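Local coordinates for protein ATP phosphoribosyltransferase regulatory subunit (Thermotoga maritima, PDB 1USY) that is probably required for the first step of histidine biosynthesis and may allow histidine to feedback-regulate ATP phosphoribosyltransferase, at residues 125-135 with 220-231; 134-143 with 171-179. One frame throughout, in Å; residues are numbered along the deposited sequence.

Interaction 1 of 2, residues 125-135 with 220-231; sequences VIVEIGHTGVY and SVEIDLTLARTI
Y135 and L225 are joined by a hydrogen bond from the phenol OH of Y135 to the carbonyl O of L225, 2.6 Å long. The hydroxyl stands 52° out of the carbonyl plane, so it does not follow a lone pair. The carbonyl O of T226 lies at the ring edge, near its plane. With CG beside the backbone N (chi1 -59°), the ring of Y135 points into the 225-231 loop. V134 CG1 sits over the centre of one ring face. On the opposite face A228 CB lies 4.1 Å from Y135 CZ, offset toward the rim. I231 comes obliquely against the Y135 ring at CD1, while I231 CD1 lies 3.8 Å from Y135 CB. Upstream, strands 125-131 and 220-223 run parallel. Strand 220-223 ends the mixed sheet of a class-II aminoacyl-tRNA synthetase-like fold within the chain; 125-131 lies next to it, with 237-243 on its other side. E222 N to V127 O (2.8 Å) and I129 N to E222 O (2.7 Å) are central bonds of the pair. V127, V221, I129 and I223 share one face, which helix 199-215 covers at V221 and I223. On the other face, the I126 CG2 methyl meets the E222 side chain. E128 has CG anti to the backbone N (chi1 170°) and an extended chain, which brings its carboxylate across D224. E128 OE2 and D224 OD2 approach to 3.3 Å. Salt bridges from R187 to E128, E222 and D224, from K157 to D224, and from a basic side chain of another protein's chain to E128 would offset this repulsion. D224 OD1 accepts from T226 N (2.7 Å), forming an Asx turn.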
# COMPACT_ATOMS: atom_id res chain seq x y z
N VAL B 125 -36.92 17.70 -18.68
CA VAL B 125 -35.74 18.08 -17.95
C VAL B 125 -35.81 19.53 -17.49
O VAL B 125 -36.49 20.34 -18.11
CB VAL B 125 -34.38 17.71 -18.71
CG1 VAL B 125 -34.44 16.31 -19.31
CG2 VAL B 125 -33.99 18.73 -19.78
N ILE B 126 -35.13 19.82 -16.38
CA ILE B 126 -34.99 21.17 -15.84
C ILE B 126 -33.51 21.59 -15.91
O ILE B 126 -32.64 20.88 -15.42
CB ILE B 126 -35.53 21.22 -14.38
CG1 ILE B 126 -37.02 20.95 -14.33
CG2 ILE B 126 -35.26 22.56 -13.71
CD1 ILE B 126 -37.57 20.59 -12.90
N VAL B 127 -33.23 22.72 -16.54
CA VAL B 127 -31.91 23.36 -16.54
C VAL B 127 -31.90 24.53 -15.55
O VAL B 127 -32.62 25.54 -15.73
CB VAL B 127 -31.52 23.89 -17.94
CG1 VAL B 127 -30.13 24.56 -17.88
CG2 VAL B 127 -31.54 22.73 -19.01
N GLU B 128 -31.15 24.36 -14.48
CA GLU B 128 -31.15 25.36 -13.44
C GLU B 128 -29.87 26.19 -13.61
O GLU B 128 -28.77 25.65 -13.62
CB GLU B 128 -31.25 24.67 -12.09
CG GLU B 128 -31.01 25.59 -10.92
CD GLU B 128 -30.95 24.88 -9.59
OE1 GLU B 128 -29.87 24.36 -9.20
OE2 GLU B 128 -31.98 24.85 -8.93
N ILE B 129 -30.01 27.48 -13.81
CA ILE B 129 -28.84 28.35 -14.07
C ILE B 129 -28.51 29.19 -12.84
O ILE B 129 -29.38 29.62 -12.09
CB ILE B 129 -29.08 29.32 -15.26
CG1 ILE B 129 -29.49 28.58 -16.54
CG2 ILE B 129 -27.85 30.23 -15.47
CD1 ILE B 129 -28.30 28.14 -17.40
N GLY B 130 -27.23 29.43 -12.65
CA GLY B 130 -26.78 30.18 -11.51
C GLY B 130 -25.61 31.04 -11.96
O GLY B 130 -25.14 30.95 -13.10
N HIS B 131 -25.14 31.87 -11.05
CA HIS B 131 -23.99 32.68 -11.34
C HIS B 131 -23.29 32.99 -10.06
O HIS B 131 -23.87 33.44 -9.09
CB HIS B 131 -24.41 33.97 -12.00
CG HIS B 131 -23.30 34.66 -12.72
ND1 HIS B 131 -23.20 34.64 -14.09
CD2 HIS B 131 -22.27 35.40 -12.26
CE1 HIS B 131 -22.15 35.37 -14.45
NE2 HIS B 131 -21.56 35.82 -13.36
N THR B 132 -22.00 32.77 -10.11
CA THR B 132 -21.17 32.81 -8.94
C THR B 132 -20.85 34.27 -8.57
O THR B 132 -20.45 34.55 -7.44
CB THR B 132 -19.94 32.01 -9.30
OG1 THR B 132 -19.37 31.40 -8.14
CG2 THR B 132 -18.87 32.87 -9.86
N GLY B 133 -21.06 35.20 -9.51
CA GLY B 133 -20.75 36.61 -9.30
C GLY B 133 -21.75 37.34 -8.41
O GLY B 133 -21.64 38.53 -8.18
N VAL B 134 -22.73 36.62 -7.88
CA VAL B 134 -23.73 37.22 -7.00
C VAL B 134 -23.25 37.41 -5.55
O VAL B 134 -23.72 38.30 -4.84
CB VAL B 134 -25.08 36.40 -7.06
CG1 VAL B 134 -24.87 34.94 -6.74
CG2 VAL B 134 -26.10 36.97 -6.12
N TYR B 135 -22.30 36.60 -5.11
CA TYR B 135 -22.01 36.50 -3.68
C TYR B 135 -21.23 37.67 -3.09
O TYR B 135 -21.61 38.15 -2.02
CB TYR B 135 -21.36 35.14 -3.35
CG TYR B 135 -22.26 34.00 -3.74
CD1 TYR B 135 -21.82 32.98 -4.58
CD2 TYR B 135 -23.57 33.97 -3.27
CE1 TYR B 135 -22.70 31.92 -4.95
CE2 TYR B 135 -24.45 32.95 -3.63
CZ TYR B 135 -24.01 31.94 -4.47
OH TYR B 135 -24.91 30.96 -4.78
N SER B 220 -37.67 23.20 -19.08
CA SER B 220 -37.96 24.31 -18.18
C SER B 220 -36.61 24.91 -17.72
O SER B 220 -35.85 24.27 -16.98
CB SER B 220 -38.78 23.78 -17.01
OG SER B 220 -39.15 24.80 -16.13
N VAL B 221 -36.29 26.11 -18.20
CA VAL B 221 -35.09 26.82 -17.76
C VAL B 221 -35.39 27.64 -16.52
O VAL B 221 -36.26 28.51 -16.57
CB VAL B 221 -34.42 27.72 -18.86
CG1 VAL B 221 -33.88 26.86 -19.98
CG2 VAL B 221 -35.40 28.69 -19.45
N GLU B 222 -34.69 27.36 -15.42
CA GLU B 222 -34.95 28.12 -14.20
C GLU B 222 -33.70 28.73 -13.58
O GLU B 222 -32.58 28.34 -13.85
CB GLU B 222 -35.78 27.34 -13.17
CG GLU B 222 -36.04 25.91 -13.51
CD GLU B 222 -37.24 25.30 -12.83
OE1 GLU B 222 -38.26 25.10 -13.51
OE2 GLU B 222 -37.14 24.95 -11.63
N ILE B 223 -33.92 29.72 -12.75
CA ILE B 223 -32.85 30.50 -12.24
C ILE B 223 -32.77 30.29 -10.75
O ILE B 223 -33.78 30.40 -10.06
CB ILE B 223 -33.14 31.97 -12.55
CG1 ILE B 223 -33.18 32.23 -14.08
CG2 ILE B 223 -32.18 32.86 -11.76
CD1 ILE B 223 -31.83 32.54 -14.76
N ASP B 224 -31.59 29.95 -10.25
CA ASP B 224 -31.40 29.68 -8.81
C ASP B 224 -29.99 30.08 -8.38
O ASP B 224 -29.01 29.50 -8.79
CB ASP B 224 -31.62 28.20 -8.49
CG ASP B 224 -31.48 27.88 -7.00
OD1 ASP B 224 -30.62 28.51 -6.29
OD2 ASP B 224 -32.20 27.00 -6.47
N LEU B 225 -29.93 31.10 -7.55
CA LEU B 225 -28.68 31.73 -7.13
C LEU B 225 -28.18 31.25 -5.75
O LEU B 225 -27.30 31.89 -5.14
CB LEU B 225 -28.90 33.23 -7.10
CG LEU B 225 -28.96 34.04 -8.41
CD1 LEU B 225 -28.96 33.21 -9.71
CD2 LEU B 225 -30.18 34.94 -8.36
N THR B 226 -28.85 30.20 -5.25
CA THR B 226 -28.24 29.64 -4.05
C THR B 226 -27.01 28.80 -4.49
O THR B 226 -26.42 29.05 -5.53
CB THR B 226 -29.31 28.82 -3.29
OG1 THR B 226 -29.83 27.79 -4.12
CG2 THR B 226 -30.50 29.68 -2.85
N LEU B 227 -26.68 27.84 -3.70
CA LEU B 227 -25.51 26.93 -3.90
C LEU B 227 -24.23 27.78 -4.08
O LEU B 227 -23.67 27.92 -5.19
CB LEU B 227 -25.74 25.84 -5.05
CG LEU B 227 -25.79 26.14 -6.59
CD1 LEU B 227 -26.70 25.11 -7.29
CD2 LEU B 227 -26.33 27.50 -7.03
N ALA B 228 -23.87 28.27 -2.90
CA ALA B 228 -22.72 29.10 -2.64
C ALA B 228 -21.43 28.25 -2.66
O ALA B 228 -20.33 28.77 -2.87
CB ALA B 228 -22.85 29.73 -1.24
N ARG B 229 -21.55 26.93 -2.44
CA ARG B 229 -20.34 26.04 -2.44
C ARG B 229 -19.72 25.95 -3.82
O ARG B 229 -18.55 25.55 -3.96
CB ARG B 229 -20.63 24.60 -1.98
CG ARG B 229 -22.05 24.14 -2.22
CD ARG B 229 -22.22 23.33 -3.51
NE ARG B 229 -23.62 23.05 -3.78
CZ ARG B 229 -24.44 22.47 -2.90
NH1 ARG B 229 -23.99 22.09 -1.69
NH2 ARG B 229 -25.73 22.23 -3.13
N THR B 230 -20.38 26.35 -4.91
CA THR B 230 -19.74 26.48 -6.21
C THR B 230 -18.75 27.67 -6.25
O THR B 230 -18.10 27.89 -7.28
CB THR B 230 -20.79 26.71 -7.27
OG1 THR B 230 -21.61 27.79 -6.81
CG2 THR B 230 -21.74 25.53 -7.37
N ILE B 231 -18.65 28.42 -5.15
CA ILE B 231 -17.83 29.64 -5.09
C ILE B 231 -16.33 29.37 -5.20
O ILE B 231 -15.63 29.99 -6.01
CB ILE B 231 -18.15 30.47 -3.81
CG1 ILE B 231 -18.77 31.81 -4.18
CG2 ILE B 231 -16.91 30.66 -2.92
CD1 ILE B 231 -18.25 32.99 -3.32

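Interaction 2 of 2, residues 134-143 with 171-179; sequences VYEDLLKEIP and IDLSRVEKI
V134 CG2 meets I179 CD1 at 3.6 Å, the two side chains lying alongside each other and pointing opposite ways. One turn of helix on, D137 meets R175 through two atoms. R175 NH2 gives a salt-bridged hydrogen bond to D137 OD1 (2.9 Å, 163° at the hydrogen), and NH1 reaches the backbone O of D137 at 3.3 Å. The arginine grips end-on, but its plane is turned 65° from the carboxylate, and OD1 is met from above the carboxylate plane. L138 follows. Its CD2 lies over the centre of one guanidinium face, 3.9 Å from R175 CZ. Its other branch, CD1, meets I179 CG1 tip to tip at 4.0 Å. E141 is extended, with CG anti to the backbone N (chi1 -151°). Its OE2 lies in the guanidinium plane and makes a weak salt bridge to R175 NH1 at 3.4 Å. I142 turns inward. Its CD1 touches both L173 CD2 and V176 CG2, the side chain crossing L173 at about a right angle. P143 CG then meets the I171 CD1 methyl, 3.6 Å away. Helix 135-139 and the residues after it thus pack on 171-173 and the start of helix 174-185, with an apolar core and a polar flank. On that flank the bent side chain of R175 also bridges D196 through NE. Three acids around one guanidinium would probably stabilise its positive charge and fix its rotation.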
# COMPACT_ATOMS: atom_id res chain seq x y z
N VAL B 134 -22.73 36.62 -7.88
CA VAL B 134 -23.73 37.22 -7.00
C VAL B 134 -23.25 37.41 -5.55
O VAL B 134 -23.72 38.30 -4.84
CB VAL B 134 -25.08 36.40 -7.06
CG1 VAL B 134 -24.87 34.94 -6.74
CG2 VAL B 134 -26.10 36.97 -6.12
N TYR B 135 -22.30 36.60 -5.11
CA TYR B 135 -22.01 36.50 -3.68
C TYR B 135 -21.23 37.67 -3.09
O TYR B 135 -21.61 38.15 -2.02
CB TYR B 135 -21.36 35.14 -3.35
CG TYR B 135 -22.26 34.00 -3.74
CD1 TYR B 135 -21.82 32.98 -4.58
CD2 TYR B 135 -23.57 33.97 -3.27
CE1 TYR B 135 -22.70 31.92 -4.95
CE2 TYR B 135 -24.45 32.95 -3.63
CZ TYR B 135 -24.01 31.94 -4.47
OH TYR B 135 -24.91 30.96 -4.78
N GLU B 136 -20.19 38.12 -3.79
CA GLU B 136 -19.35 39.24 -3.35
C GLU B 136 -20.25 40.44 -3.04
O GLU B 136 -20.17 41.03 -1.95
CB GLU B 136 -18.37 39.66 -4.46
CG GLU B 136 -16.89 39.48 -4.12
CD GLU B 136 -16.00 39.15 -5.33
OE1 GLU B 136 -16.49 38.59 -6.35
OE2 GLU B 136 -14.78 39.45 -5.26
N ASP B 137 -21.11 40.74 -4.01
CA ASP B 137 -22.04 41.84 -3.92
C ASP B 137 -22.99 41.68 -2.76
O ASP B 137 -23.33 42.65 -2.11
CB ASP B 137 -22.84 41.93 -5.22
CG ASP B 137 -23.85 43.06 -5.19
OD1 ASP B 137 -25.05 42.76 -5.42
OD2 ASP B 137 -23.52 44.25 -4.93
N LEU B 138 -23.41 40.45 -2.51
CA LEU B 138 -24.29 40.18 -1.36
C LEU B 138 -23.57 40.25 0.02
O LEU B 138 -24.15 40.70 1.00
CB LEU B 138 -24.97 38.81 -1.52
CG LEU B 138 -26.44 38.68 -1.96
CD1 LEU B 138 -26.91 37.28 -1.71
CD2 LEU B 138 -27.38 39.66 -1.26
N LEU B 139 -22.27 39.85 0.05
CA LEU B 139 -21.56 39.59 1.31
C LEU B 139 -21.28 40.91 2.03
O LEU B 139 -21.81 41.18 3.11
CB LEU B 139 -20.26 38.87 1.06
CG LEU B 139 -20.29 37.39 1.48
CD1 LEU B 139 -21.67 36.92 1.98
CD2 LEU B 139 -19.90 36.48 0.31
N LYS B 140 -20.43 41.79 1.48
CA LYS B 140 -20.27 43.02 2.24
C LYS B 140 -21.47 43.97 2.00
O LYS B 140 -21.77 44.41 0.87
CB LYS B 140 -18.99 43.79 2.02
CG LYS B 140 -18.66 44.59 3.32
CD LYS B 140 -18.78 43.74 4.61
CE LYS B 140 -17.59 42.81 4.81
NZ LYS B 140 -16.30 43.52 4.71
N GLU B 141 -21.97 44.13 3.16
CA GLU B 141 -23.11 44.87 3.67
C GLU B 141 -23.23 44.26 5.05
O GLU B 141 -23.71 44.89 6.00
CB GLU B 141 -24.38 44.63 2.80
CG GLU B 141 -25.37 45.82 2.79
CD GLU B 141 -26.54 45.63 1.80
OE1 GLU B 141 -27.13 46.65 1.28
OE2 GLU B 141 -26.93 44.44 1.48
N ILE B 142 -22.73 43.02 5.02
CA ILE B 142 -22.72 42.05 6.13
C ILE B 142 -21.32 41.88 6.73
O ILE B 142 -20.33 41.68 6.02
CB ILE B 142 -23.21 40.72 5.54
CG1 ILE B 142 -24.72 40.78 5.23
CG2 ILE B 142 -22.99 39.52 6.47
CD1 ILE B 142 -25.18 39.70 4.24
N PRO B 143 -21.27 41.81 8.10
CA PRO B 143 -20.02 41.62 8.88
C PRO B 143 -19.10 40.47 8.50
O PRO B 143 -19.57 39.39 8.15
CB PRO B 143 -20.53 41.45 10.32
CG PRO B 143 -21.77 42.29 10.36
CD PRO B 143 -22.44 41.98 8.99
N ILE B 171 -28.55 43.03 11.89
CA ILE B 171 -28.07 43.34 10.54
C ILE B 171 -29.25 43.19 9.59
O ILE B 171 -30.16 42.41 9.86
CB ILE B 171 -26.96 42.36 10.09
CG1 ILE B 171 -25.64 42.67 10.79
CG2 ILE B 171 -26.72 42.42 8.59
CD1 ILE B 171 -25.11 41.52 11.61
N ASP B 172 -29.22 43.92 8.48
CA ASP B 172 -30.20 43.64 7.42
C ASP B 172 -29.69 42.60 6.40
O ASP B 172 -28.69 42.83 5.69
CB ASP B 172 -30.65 44.93 6.73
CG ASP B 172 -31.94 44.74 5.93
OD1 ASP B 172 -32.36 43.57 5.70
OD2 ASP B 172 -32.60 45.71 5.49
N LEU B 173 -30.38 41.46 6.34
CA LEU B 173 -30.10 40.40 5.36
C LEU B 173 -31.32 40.13 4.43
O LEU B 173 -31.46 39.03 3.84
CB LEU B 173 -29.63 39.12 6.06
CG LEU B 173 -28.70 39.22 7.29
CD1 LEU B 173 -28.96 38.08 8.25
CD2 LEU B 173 -27.25 39.16 6.92
N SER B 174 -32.18 41.15 4.31
CA SER B 174 -33.37 41.13 3.43
C SER B 174 -33.10 40.79 1.96
O SER B 174 -33.89 40.08 1.31
CB SER B 174 -34.11 42.48 3.50
OG SER B 174 -33.46 43.40 2.67
N ARG B 175 -31.99 41.28 1.40
CA ARG B 175 -31.64 40.85 0.05
C ARG B 175 -31.06 39.44 -0.01
O ARG B 175 -31.08 38.82 -1.08
CB ARG B 175 -30.74 41.86 -0.69
CG ARG B 175 -29.76 42.66 0.15
CD ARG B 175 -29.10 43.83 -0.61
NE ARG B 175 -28.78 43.47 -1.99
CZ ARG B 175 -27.56 43.31 -2.51
NH1 ARG B 175 -26.46 43.49 -1.78
NH2 ARG B 175 -27.44 42.96 -3.77
N VAL B 176 -30.58 38.91 1.13
CA VAL B 176 -30.23 37.49 1.21
C VAL B 176 -31.53 36.68 1.18
O VAL B 176 -31.69 35.73 0.41
CB VAL B 176 -29.44 37.14 2.48
CG1 VAL B 176 -29.19 35.64 2.54
CG2 VAL B 176 -28.12 37.89 2.55
N GLU B 177 -32.48 37.09 2.01
CA GLU B 177 -33.78 36.43 2.09
C GLU B 177 -34.48 36.41 0.72
O GLU B 177 -35.21 35.46 0.41
CB GLU B 177 -34.66 37.13 3.12
CG GLU B 177 -34.13 37.02 4.56
CD GLU B 177 -34.68 38.08 5.51
OE1 GLU B 177 -35.23 39.10 5.02
OE2 GLU B 177 -34.55 37.90 6.75
N LYS B 178 -34.24 37.44 -0.11
CA LYS B 178 -34.94 37.56 -1.38
C LYS B 178 -34.37 36.57 -2.40
O LYS B 178 -35.13 35.88 -3.11
CB LYS B 178 -34.89 39.01 -1.88
CG LYS B 178 -35.99 39.38 -2.86
CD LYS B 178 -35.40 40.02 -4.12
CE LYS B 178 -36.43 40.18 -5.24
NZ LYS B 178 -35.84 39.85 -6.56
N ILE B 179 -33.05 36.49 -2.44
CA ILE B 179 -32.35 35.49 -3.25
C ILE B 179 -32.88 34.05 -2.98
O ILE B 179 -33.26 33.33 -3.91
CB ILE B 179 -30.83 35.63 -2.97
CG1 ILE B 179 -30.28 36.74 -3.86
CG2 ILE B 179 -30.08 34.33 -3.16
CD1 ILE B 179 -29.45 36.24 -4.99

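From the N terminus, strand 125-131 comes first and leads through V134 and Y135, residues common to both contacts, into helix 135-139. The chain then passes through helices 147-156 and 159-168 before residues 171-179 return to 134-143. Interaction 2 closes this loop of 27 intervening residues. Helix 174-185 runs on to I180, I184 and Y185 of the histidine pocket, and helix 199-215 precedes strand 220-223. Interaction 1 then closes a longer loop of 84 residues, with interaction 2 nested inside it. One contact ties the sheet edge together; the other ties helix 135-139 and the turn after it to helix 174-185 and the residues before it. They touch where L225 CD2 packs on I179 CD1 at 3.7 Å.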